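PDB 3IO0: EtuB protein from Clostridium kluyveri DSM 555, which forms trimers as a bacterial microcompartment shell protein with two tandem BMC domains per chain, in a compartment probably used for ethanol utilisation. Local coordinates for residues Gly13-Val23 with Arg38-Val47; Asp108-Ala119 with Gln220-Phe230. All coordinates share one frame; numbering follows the deposited sequence.

Overall arrangement
Contact 1 pairs strands 15-20 and 39-45 inside the first five-stranded sheet and is mostly buried. Contact 2 is partly buried. It lays the C-terminal tail along the end of helix 93-111 and along strand 114-117, an outermost strand of the second sheet within this chain. Their centres are about 24 Å apart, but they touch where Leu111 packs near Gly13. Helix 93-111 links the two, because it also meets Thr15, Val19 and Ile43 of contact 1. Regular backbone pairing and aliphatic side chains make contact 1. Contact 2 has one beta bridge and relies more on single side chains. Between subunits, Arg46 binds Ala119 O of a neighbouring chain.

Contact 1: Gly13-Val23 with Arg38-Val47; sequences GDTVGLVIANV and RSIGIISARV
Arg38 O accepts a hydrogen bond from Val23 N at 2.8 Å, just past the end of strand 15-20. Asn22 ND2 sits over one face of the Arg38 guanidinium, the planes 83° apart; both are donors and do not bond, and the exact placing is doubtful. Ser39 follows beside Ala21, and its hydroxyl bonds to Ala90 O on the next strand. Ile40 and Ile20 form a hydrogen-bonded pair, with Ile40 N 2.9 Å from Ile20 O. Ile40 CG1 also meets Val23 CG2 at 3.5 Å. Val23 has chi1 180°, which puts CG1 anti to the backbone N and leaves CG2 as the touching branch. Gly41 faces Val19 in a non-hydrogen-bonded pair. Ile42 and Leu18 bond in both directions, and Ile42 N lies 2.8 Å from Leu18 O. Their CB atoms pack at 4.0 Å on the face that also carries Ile20, Ile40, Val16 and Ser44. Ile43 points to the other face, where it meets Ala103 of helix 93-111, and its CD1 reaches over Gly17. Ser44 N bonds to Val16 O at 3.1 Å, while its OG is held by Gly155 N of the second subunit. Ala45 CB rests against Thr15 CB. Arg46 N makes a weak bond to Asp14 O, and Arg46 CG packs on Asp14 CB. The charged ends part: Arg46 pairs with Asp75, and Asp14 with Lys77. Val47 CB ends the row 3.9 Å from Gly13 CA. This is a regular antiparallel pair within the five-stranded sheet of a circularly permuted BMC domain, with helix 93-111 on one face and a neighbouring subunit reaching the other.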
loop_
_atom_site.group_PDB
_atom_site.type_symbol
_atom_site.label_atom_id
_atom_site.label_comp_id
_atom_site.label_asym_id
_atom_site.label_seq_id
_atom_site.Cartn_x
_atom_site.Cartn_y
_atom_site.Cartn_z
ATOM N N GLY A 13 19.374 1.653 0.598
ATOM C CA GLY A 13 17.954 1.558 0.219
ATOM C C GLY A 13 18.101 1.599 -1.279
ATOM O O GLY A 13 19.208 1.366 -1.785
ATOM N N ASP A 14 17.071 1.896 -2.041
ATOM C CA ASP A 14 17.423 2.100 -3.443
ATOM C C ASP A 14 17.283 3.565 -3.729
ATOM O O ASP A 14 16.306 4.001 -4.329
ATOM C CB ASP A 14 16.642 1.201 -4.414
ATOM C CG ASP A 14 17.156 -0.234 -4.431
ATOM O OD1 ASP A 14 18.313 -0.478 -4.034
ATOM O OD2 ASP A 14 16.402 -1.131 -4.840
ATOM N N THR A 15 18.242 4.346 -3.253
ATOM C CA THR A 15 18.073 5.778 -3.378
ATOM C C THR A 15 18.853 6.389 -4.530
ATOM O O THR A 15 19.996 6.007 -4.765
ATOM C CB THR A 15 18.173 6.557 -2.020
ATOM O OG1 THR A 15 18.873 7.787 -2.215
ATOM C CG2 THR A 15 18.846 5.770 -0.965
ATOM N N VAL A 16 18.198 7.290 -5.265
ATOM C CA VAL A 16 18.856 8.134 -6.262
ATOM C C VAL A 16 18.793 9.596 -5.911
ATOM O O VAL A 16 17.827 10.062 -5.292
ATOM C CB VAL A 16 18.215 8.084 -7.656
ATOM C CG1 VAL A 16 19.171 7.492 -8.645
ATOM C CG2 VAL A 16 16.863 7.412 -7.635
ATOM N N GLY A 17 19.820 10.314 -6.348
ATOM C CA GLY A 17 19.829 11.758 -6.344
ATOM C C GLY A 17 19.695 12.220 -7.774
ATOM O O GLY A 17 20.415 11.753 -8.650
ATOM N N LEU A 18 18.756 13.123 -8.013
ATOM C CA LEU A 18 18.510 13.645 -9.344
ATOM C C LEU A 18 18.384 15.145 -9.275
ATOM O O LEU A 18 18.061 15.707 -8.224
ATOM C CB LEU A 18 17.224 13.064 -9.921
ATOM C CG LEU A 18 17.161 11.550 -10.066
ATOM C CD1 LEU A 18 15.735 11.109 -10.261
ATOM C CD2 LEU A 18 18.023 11.107 -11.222
ATOM N N VAL A 19 18.631 15.793 -10.402
ATOM C CA VAL A 19 18.511 17.235 -10.493
ATOM C C VAL A 19 17.826 17.568 -11.807
ATOM O O VAL A 19 18.176 16.994 -12.827
ATOM C CB VAL A 19 19.899 17.880 -10.425
ATOM C CG1 VAL A 19 19.880 19.242 -11.019
ATOM C CG2 VAL A 19 20.355 17.963 -8.988
ATOM N N ILE A 20 16.832 18.452 -11.793
ATOM C CA ILE A 20 16.303 18.975 -13.049
ATOM C C ILE A 20 16.539 20.475 -13.106
ATOM O O ILE A 20 16.155 21.210 -12.200
ATOM C CB ILE A 20 14.818 18.626 -13.291
ATOM C CG1 ILE A 20 14.659 17.117 -13.495
ATOM C CG2 ILE A 20 14.257 19.412 -14.501
ATOM C CD1 ILE A 20 13.222 16.637 -13.693
ATOM N N ALA A 21 17.181 20.908 -14.188
ATOM C CA ALA A 21 17.638 22.287 -14.338
ATOM C C ALA A 21 16.500 23.292 -14.480
ATOM O O ALA A 21 16.461 24.308 -13.773
ATOM C CB ALA A 21 18.586 22.389 -15.517
ATOM N N ASN A 22 15.573 23.001 -15.385
ATOM C CA ASN A 22 14.502 23.930 -15.676
ATOM C C ASN A 22 13.177 23.238 -15.884
ATOM O O ASN A 22 12.783 22.985 -17.019
ATOM C CB ASN A 22 14.863 24.744 -16.911
ATOM C CG ASN A 22 15.219 26.171 -16.576
ATOM O OD1 ASN A 22 16.385 26.569 -16.630
ATOM N ND2 ASN A 22 14.208 26.953 -16.220
ATOM N N VAL A 23 12.480 22.943 -14.791
ATOM C CA VAL A 23 11.295 22.087 -14.846
ATOM C C VAL A 23 10.254 22.676 -15.780
ATOM O O VAL A 23 9.979 23.871 -15.725
ATOM C CB VAL A 23 10.697 21.850 -13.439
ATOM C CG1 VAL A 23 9.452 20.959 -13.505
ATOM C CG2 VAL A 23 11.737 21.237 -12.522
ATOM N N ARG A 38 12.681 27.337 -10.678
ATOM C CA ARG A 38 12.238 26.148 -11.394
ATOM C C ARG A 38 13.294 25.082 -11.516
ATOM O O ARG A 38 13.266 24.300 -12.464
ATOM C CB ARG A 38 11.732 26.475 -12.804
ATOM C CG ARG A 38 11.597 27.932 -13.118
ATOM C CD ARG A 38 12.671 28.385 -14.079
ATOM N NE ARG A 38 12.109 28.735 -15.388
ATOM C CZ ARG A 38 12.709 29.528 -16.280
ATOM N NH1 ARG A 38 13.904 30.061 -16.020
ATOM N NH2 ARG A 38 12.114 29.790 -17.434
ATOM N N SER A 39 14.230 25.030 -10.584
ATOM C CA SER A 39 15.156 23.923 -10.604
ATOM C C SER A 39 14.968 23.051 -9.375
ATOM O O SER A 39 14.657 23.532 -8.291
ATOM C CB SER A 39 16.597 24.381 -10.802
ATOM O OG SER A 39 16.986 25.251 -9.770
ATOM N N ILE A 40 15.174 21.759 -9.572
ATOM C CA ILE A 40 14.665 20.729 -8.696
ATOM C C ILE A 40 15.791 19.797 -8.271
ATOM O O ILE A 40 16.688 19.473 -9.058
ATOM C CB ILE A 40 13.451 20.002 -9.412
ATOM C CG1 ILE A 40 12.149 20.712 -9.080
ATOM C CG2 ILE A 40 13.288 18.539 -9.078
ATOM C CD1 ILE A 40 12.187 21.465 -7.773
ATOM N N GLY A 41 15.759 19.405 -7.005
ATOM C CA GLY A 41 16.640 18.365 -6.501
ATOM C C GLY A 41 15.783 17.251 -5.933
ATOM O O GLY A 41 14.838 17.510 -5.181
ATOM N N ILE A 42 16.097 16.009 -6.293
ATOM C CA ILE A 42 15.277 14.874 -5.892
ATOM C C ILE A 42 16.068 13.847 -5.096
ATOM O O ILE A 42 17.179 13.478 -5.469
ATOM C CB ILE A 42 14.644 14.176 -7.121
ATOM C CG1 ILE A 42 13.724 15.141 -7.874
ATOM C CG2 ILE A 42 13.896 12.897 -6.699
ATOM C CD1 ILE A 42 13.465 14.765 -9.311
ATOM N N ILE A 43 15.489 13.402 -3.987
ATOM C CA ILE A 43 15.954 12.200 -3.304
ATOM C C ILE A 43 14.784 11.238 -3.339
ATOM O O ILE A 43 13.710 11.549 -2.829
ATOM C CB ILE A 43 16.411 12.463 -1.843
ATOM C CG1 ILE A 43 17.482 13.556 -1.784
ATOM C CG2 ILE A 43 16.951 11.194 -1.218
ATOM C CD1 ILE A 43 18.801 13.172 -2.441
ATOM N N SER A 44 14.994 10.090 -3.970
ATOM C CA SER A 44 13.947 9.095 -4.145
ATOM C C SER A 44 14.506 7.729 -3.770
ATOM O O SER A 44 15.610 7.394 -4.192
ATOM C CB SER A 44 13.468 9.094 -5.601
ATOM O OG SER A 44 12.262 8.356 -5.759
ATOM N N ALA A 45 13.767 6.944 -2.988
ATOM C CA ALA A 45 14.253 5.625 -2.568
ATOM C C ALA A 45 13.163 4.588 -2.383
ATOM O O ALA A 45 12.001 4.924 -2.100
ATOM C CB ALA A 45 15.057 5.732 -1.301
ATOM N N ARG A 46 13.552 3.324 -2.525
ATOM C CA ARG A 46 12.620 2.225 -2.360
ATOM C C ARG A 46 12.480 1.887 -0.892
ATOM O O ARG A 46 11.387 1.574 -0.435
ATOM C CB ARG A 46 13.079 0.989 -3.135
ATOM C CG ARG A 46 13.265 1.204 -4.645
ATOM C CD ARG A 46 11.956 1.479 -5.373
ATOM N NE ARG A 46 10.912 0.506 -5.036
ATOM C CZ ARG A 46 10.888 -0.760 -5.435
ATOM N NH1 ARG A 46 11.859 -1.248 -6.195
ATOM N NH2 ARG A 46 9.886 -1.543 -5.061
ATOM N N VAL A 47 13.582 1.958 -0.147
ATOM C CA VAL A 47 13.570 1.518 1.254
ATOM C C VAL A 47 13.882 2.626 2.267
ATOM O O VAL A 47 14.975 3.197 2.278
ATOM C CB VAL A 47 14.483 0.268 1.487
ATOM C CG1 VAL A 47 14.523 -0.120 2.970
ATOM C CG2 VAL A 47 14.014 -0.909 0.635
#

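Contact 2: Asp108-Ala119 with Gln220-Phe230; sequences DKYLGNVYLCDA and QDPVSMSKPTF
Met225 lays CB and CG over Leu111 O and Val114 O, and its SD and CE reach the side chains of Leu111, Val114 and Leu116. Its SD packs against Leu111 CB at 3.9 Å and against Val114 CB at 4.1 Å. Its CE goes on to Leu116 CD1, 3.5 Å away. The thioether thus spans the junction from the end of helix 93-111 to strand 114-117. Tyr115 takes its contact on a ring face. Ser224 CB sits over that face in a CH-pi contact, 3.9 Å from the ring centroid and 19° off the normal. Pro222 O lies at the ring edge, and the hydroxyl OH meets Pro228 CB. Arg208 and Leu212 of helix 197-217 also touch this tyrosine. Ser224 OG donates a hydrogen bond to Gly112 O, modelled so short that its exact length is doubtful. Gln220 grips the far end. Its chain bends at chi2 (-57°), and OE1 accepts Ala119 N at 2.8 Å from above the amide plane. The amide carbon CD rests against Ala119 CB. Between Gln220 and Met225 in the chain, Val223 forms a single antiparallel bridge with Leu116. Two backbone bonds make it, with Val223 N 3.0 Å from Leu116 O. The C-terminal tail therefore runs beside an edge strand of the second sheet within this chain, and closes over the type I turn Leu111-Val114 that leads there from helix 93-111.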
loop_
_atom_site.group_PDB
_atom_site.type_symbol
_atom_site.label_atom_id
_atom_site.label_comp_id
_atom_site.label_asym_id
_atom_site.label_seq_id
_atom_site.Cartn_x
_atom_site.Cartn_y
_atom_site.Cartn_z
ATOM N N ASP A 108 23.504 6.822 3.847
ATOM C CA ASP A 108 23.943 5.534 4.382
ATOM C C ASP A 108 24.305 5.627 5.845
ATOM O O ASP A 108 24.103 4.663 6.595
ATOM C CB ASP A 108 25.115 4.994 3.590
ATOM C CG ASP A 108 24.726 4.614 2.195
ATOM O OD1 ASP A 108 24.078 3.567 2.034
ATOM O OD2 ASP A 108 25.054 5.369 1.257
ATOM N N LYS A 109 24.836 6.783 6.245
ATOM C CA LYS A 109 25.116 7.064 7.645
ATOM C C LYS A 109 23.863 6.819 8.467
ATOM O O LYS A 109 23.904 6.100 9.472
ATOM C CB LYS A 109 25.607 8.505 7.812
ATOM C CG LYS A 109 25.488 9.102 9.211
ATOM C CD LYS A 109 26.464 10.254 9.363
ATOM C CE LYS A 109 25.927 11.386 10.241
ATOM N NZ LYS A 109 25.355 12.513 9.423
ATOM N N TYR A 110 22.748 7.392 8.013
ATOM C CA TYR A 110 21.492 7.326 8.755
ATOM C C TYR A 110 20.771 5.989 8.696
ATOM O O TYR A 110 20.155 5.575 9.672
ATOM C CB TYR A 110 20.571 8.451 8.327
ATOM C CG TYR A 110 21.069 9.775 8.819
ATOM C CD1 TYR A 110 21.202 10.018 10.183
ATOM C CD2 TYR A 110 21.421 10.783 7.930
ATOM C CE1 TYR A 110 21.665 11.227 10.647
ATOM C CE2 TYR A 110 21.885 12.003 8.387
ATOM C CZ TYR A 110 22.003 12.216 9.746
ATOM O OH TYR A 110 22.454 13.419 10.215
ATOM N N LEU A 111 20.853 5.315 7.555
ATOM C CA LEU A 111 20.334 3.960 7.432
ATOM C C LEU A 111 20.942 3.024 8.488
ATOM O O LEU A 111 20.386 1.966 8.789
ATOM C CB LEU A 111 20.590 3.429 6.027
ATOM C CG LEU A 111 19.743 4.033 4.908
ATOM C CD1 LEU A 111 20.409 3.813 3.562
ATOM C CD2 LEU A 111 18.334 3.456 4.910
ATOM N N GLY A 112 22.069 3.437 9.060
ATOM C CA GLY A 112 22.682 2.713 10.161
ATOM C C GLY A 112 21.758 2.573 11.346
ATOM O O GLY A 112 21.913 1.673 12.159
ATOM N N ASN A 113 20.789 3.477 11.433
ATOM C CA ASN A 113 19.771 3.454 12.476
ATOM C C ASN A 113 18.564 2.566 12.149
ATOM O O ASN A 113 17.585 2.539 12.898
ATOM C CB ASN A 113 19.301 4.879 12.762
ATOM C CG ASN A 113 20.347 5.702 13.459
ATOM O OD1 ASN A 113 20.588 6.848 13.102
ATOM N ND2 ASN A 113 20.974 5.125 14.465
ATOM N N VAL A 114 18.623 1.856 11.030
ATOM C CA VAL A 114 17.553 0.945 10.662
ATOM C C VAL A 114 18.001 -0.465 11.004
ATOM O O VAL A 114 19.027 -0.925 10.521
ATOM C CB VAL A 114 17.185 1.047 9.152
ATOM C CG1 VAL A 114 16.133 0.008 8.777
ATOM C CG2 VAL A 114 16.690 2.430 8.816
ATOM N N TYR A 115 17.230 -1.141 11.844
ATOM C CA TYR A 115 17.483 -2.539 12.171
ATOM C C TYR A 115 16.475 -3.385 11.416
ATOM O O TYR A 115 15.275 -3.217 11.610
ATOM C CB TYR A 115 17.344 -2.763 13.678
ATOM C CG TYR A 115 18.324 -1.964 14.513
ATOM C CD1 TYR A 115 18.121 -0.600 14.756
ATOM C CD2 TYR A 115 19.456 -2.572 15.056
ATOM C CE1 TYR A 115 19.020 0.137 15.520
ATOM C CE2 TYR A 115 20.362 -1.847 15.822
ATOM C CZ TYR A 115 20.139 -0.495 16.052
ATOM O OH TYR A 115 21.043 0.220 16.808
ATOM N N LEU A 116 16.943 -4.265 10.536
ATOM C CA LEU A 116 16.024 -5.117 9.764
ATOM C C LEU A 116 15.940 -6.514 10.335
ATOM O O LEU A 116 16.814 -6.956 11.083
ATOM C CB LEU A 116 16.445 -5.244 8.303
ATOM C CG LEU A 116 16.486 -4.053 7.357
ATOM C CD1 LEU A 116 17.144 -4.502 6.051
ATOM C CD2 LEU A 116 15.093 -3.491 7.096
ATOM N N CYS A 117 14.882 -7.210 9.957
ATOM C CA CYS A 117 14.753 -8.619 10.246
ATOM C C CYS A 117 13.510 -9.151 9.576
ATOM O O CYS A 117 12.745 -8.403 8.968
ATOM C CB CYS A 117 14.684 -8.866 11.746
ATOM S SG CYS A 117 13.090 -8.545 12.426
ATOM N N ASP A 118 13.303 -10.451 9.712
ATOM C CA ASP A 118 12.312 -11.136 8.913
ATOM C C ASP A 118 10.882 -10.650 9.162
ATOM O O ASP A 118 10.099 -10.503 8.221
ATOM C CB ASP A 118 12.409 -12.645 9.132
ATOM C CG ASP A 118 11.282 -13.387 8.459
ATOM O OD1 ASP A 118 11.400 -13.623 7.232
ATOM O OD2 ASP A 118 10.271 -13.694 9.152
ATOM N N ALA A 119 10.548 -10.403 10.422
ATOM C CA ALA A 119 9.174 -10.080 10.769
ATOM C C ALA A 119 8.877 -8.579 10.789
ATOM O O ALA A 119 7.729 -8.175 10.987
ATOM C CB ALA A 119 8.791 -10.731 12.089
ATOM N N GLN A 220 13.316 -12.968 16.640
ATOM C CA GLN A 220 13.924 -12.241 15.538
ATOM C C GLN A 220 15.343 -11.872 15.892
ATOM O O GLN A 220 15.685 -11.726 17.076
ATOM C CB GLN A 220 13.134 -10.962 15.227
ATOM C CG GLN A 220 11.711 -11.191 14.769
ATOM C CD GLN A 220 11.649 -12.066 13.556
ATOM O OE1 GLN A 220 11.998 -11.654 12.449
ATOM N NE2 GLN A 220 11.217 -13.292 13.752
ATOM N N ASP A 221 16.155 -11.707 14.853
ATOM C CA ASP A 221 17.509 -11.224 15.015
ATOM C C ASP A 221 17.684 -9.889 14.284
ATOM O O ASP A 221 18.196 -9.848 13.161
ATOM C CB ASP A 221 18.500 -12.277 14.515
ATOM C CG ASP A 221 19.954 -11.893 14.778
ATOM O OD1 ASP A 221 20.222 -10.932 15.549
ATOM O OD2 ASP A 221 20.834 -12.572 14.198
ATOM N N PRO A 222 17.273 -8.785 14.930
ATOM C CA PRO A 222 17.280 -7.477 14.283
ATOM C C PRO A 222 18.688 -6.877 14.167
ATOM O O PRO A 222 19.410 -6.807 15.162
ATOM C CB PRO A 222 16.403 -6.635 15.211
ATOM C CG PRO A 222 16.554 -7.251 16.544
ATOM C CD PRO A 222 16.802 -8.711 16.325
ATOM N N VAL A 223 19.072 -6.447 12.964
ATOM C CA VAL A 223 20.440 -5.955 12.721
ATOM C C VAL A 223 20.534 -4.711 11.838
ATOM O O VAL A 223 20.064 -4.688 10.701
ATOM C CB VAL A 223 21.375 -7.068 12.131
ATOM C CG1 VAL A 223 21.714 -8.125 13.198
ATOM C CG2 VAL A 223 20.761 -7.725 10.882
ATOM N N SER A 224 21.160 -3.673 12.363
ATOM C CA SER A 224 21.521 -2.527 11.546
ATOM C C SER A 224 22.770 -2.895 10.796
ATOM O O SER A 224 23.311 -3.965 11.035
ATOM C CB SER A 224 21.883 -1.372 12.470
ATOM O OG SER A 224 22.964 -0.617 11.957
ATOM N N MET A 225 23.177 -2.146 9.783
ATOM C CA MET A 225 22.493 -2.026 8.525
ATOM C C MET A 225 23.588 -1.987 7.450
ATOM O O MET A 225 23.276 -2.388 6.318
ATOM C CB MET A 225 21.448 -0.920 8.363
ATOM C CG MET A 225 20.277 -1.424 7.443
ATOM S SD MET A 225 19.584 -0.338 6.138
ATOM C CE MET A 225 18.339 -1.341 5.341
ATOM N N SER A 226 24.845 -1.530 7.703
ATOM C CA SER A 226 25.381 -0.437 8.612
ATOM C C SER A 226 25.627 -0.527 10.170
ATOM O O SER A 226 25.844 -1.605 10.724
ATOM C CB SER A 226 24.802 0.930 8.218
ATOM O OG SER A 226 25.652 1.959 8.692
ATOM N N LYS A 227 25.648 0.636 10.834
ATOM C CA LYS A 227 25.763 0.743 12.303
ATOM C C LYS A 227 25.184 2.107 12.806
ATOM O O LYS A 227 25.227 3.089 12.063
ATOM C CB LYS A 227 27.222 0.554 12.735
ATOM C CG LYS A 227 27.849 1.782 13.398
ATOM C CD LYS A 227 29.140 2.214 12.728
ATOM C CE LYS A 227 29.560 3.585 13.254
ATOM N NZ LYS A 227 30.789 4.062 12.569
ATOM N N PRO A 228 24.662 2.178 14.066
ATOM C CA PRO A 228 23.838 3.337 14.483
ATOM C C PRO A 228 24.643 4.612 14.702
ATOM O O PRO A 228 25.852 4.576 14.569
ATOM C CB PRO A 228 23.195 2.866 15.803
ATOM C CG PRO A 228 24.152 1.905 16.358
ATOM C CD PRO A 228 24.816 1.210 15.173
ATOM N N THR A 229 23.977 5.716 15.041
ATOM C CA THR A 229 24.644 7.017 15.160
ATOM C C THR A 229 24.603 7.684 16.547
ATOM O O THR A 229 25.118 8.795 16.694
ATOM C CB THR A 229 24.128 8.041 14.113
ATOM O OG1 THR A 229 22.797 8.434 14.439
ATOM C CG2 THR A 229 24.159 7.465 12.704
ATOM N N PHE A 230 23.990 7.039 17.544
ATOM C CA PHE A 230 23.927 7.601 18.914
ATOM C C PHE A 230 23.687 6.534 19.979
ATOM O O PHE A 230 23.513 5.361 19.656
ATOM C CB PHE A 230 22.874 8.721 19.017
ATOM C CG PHE A 230 21.460 8.250 18.780
ATOM C CD1 PHE A 230 20.933 8.204 17.488
ATOM C CD2 PHE A 230 20.659 7.828 19.851
ATOM C CE1 PHE A 230 19.635 7.744 17.265
ATOM C CE2 PHE A 230 19.363 7.369 19.637
ATOM C CZ PHE A 230 18.848 7.329 18.341
#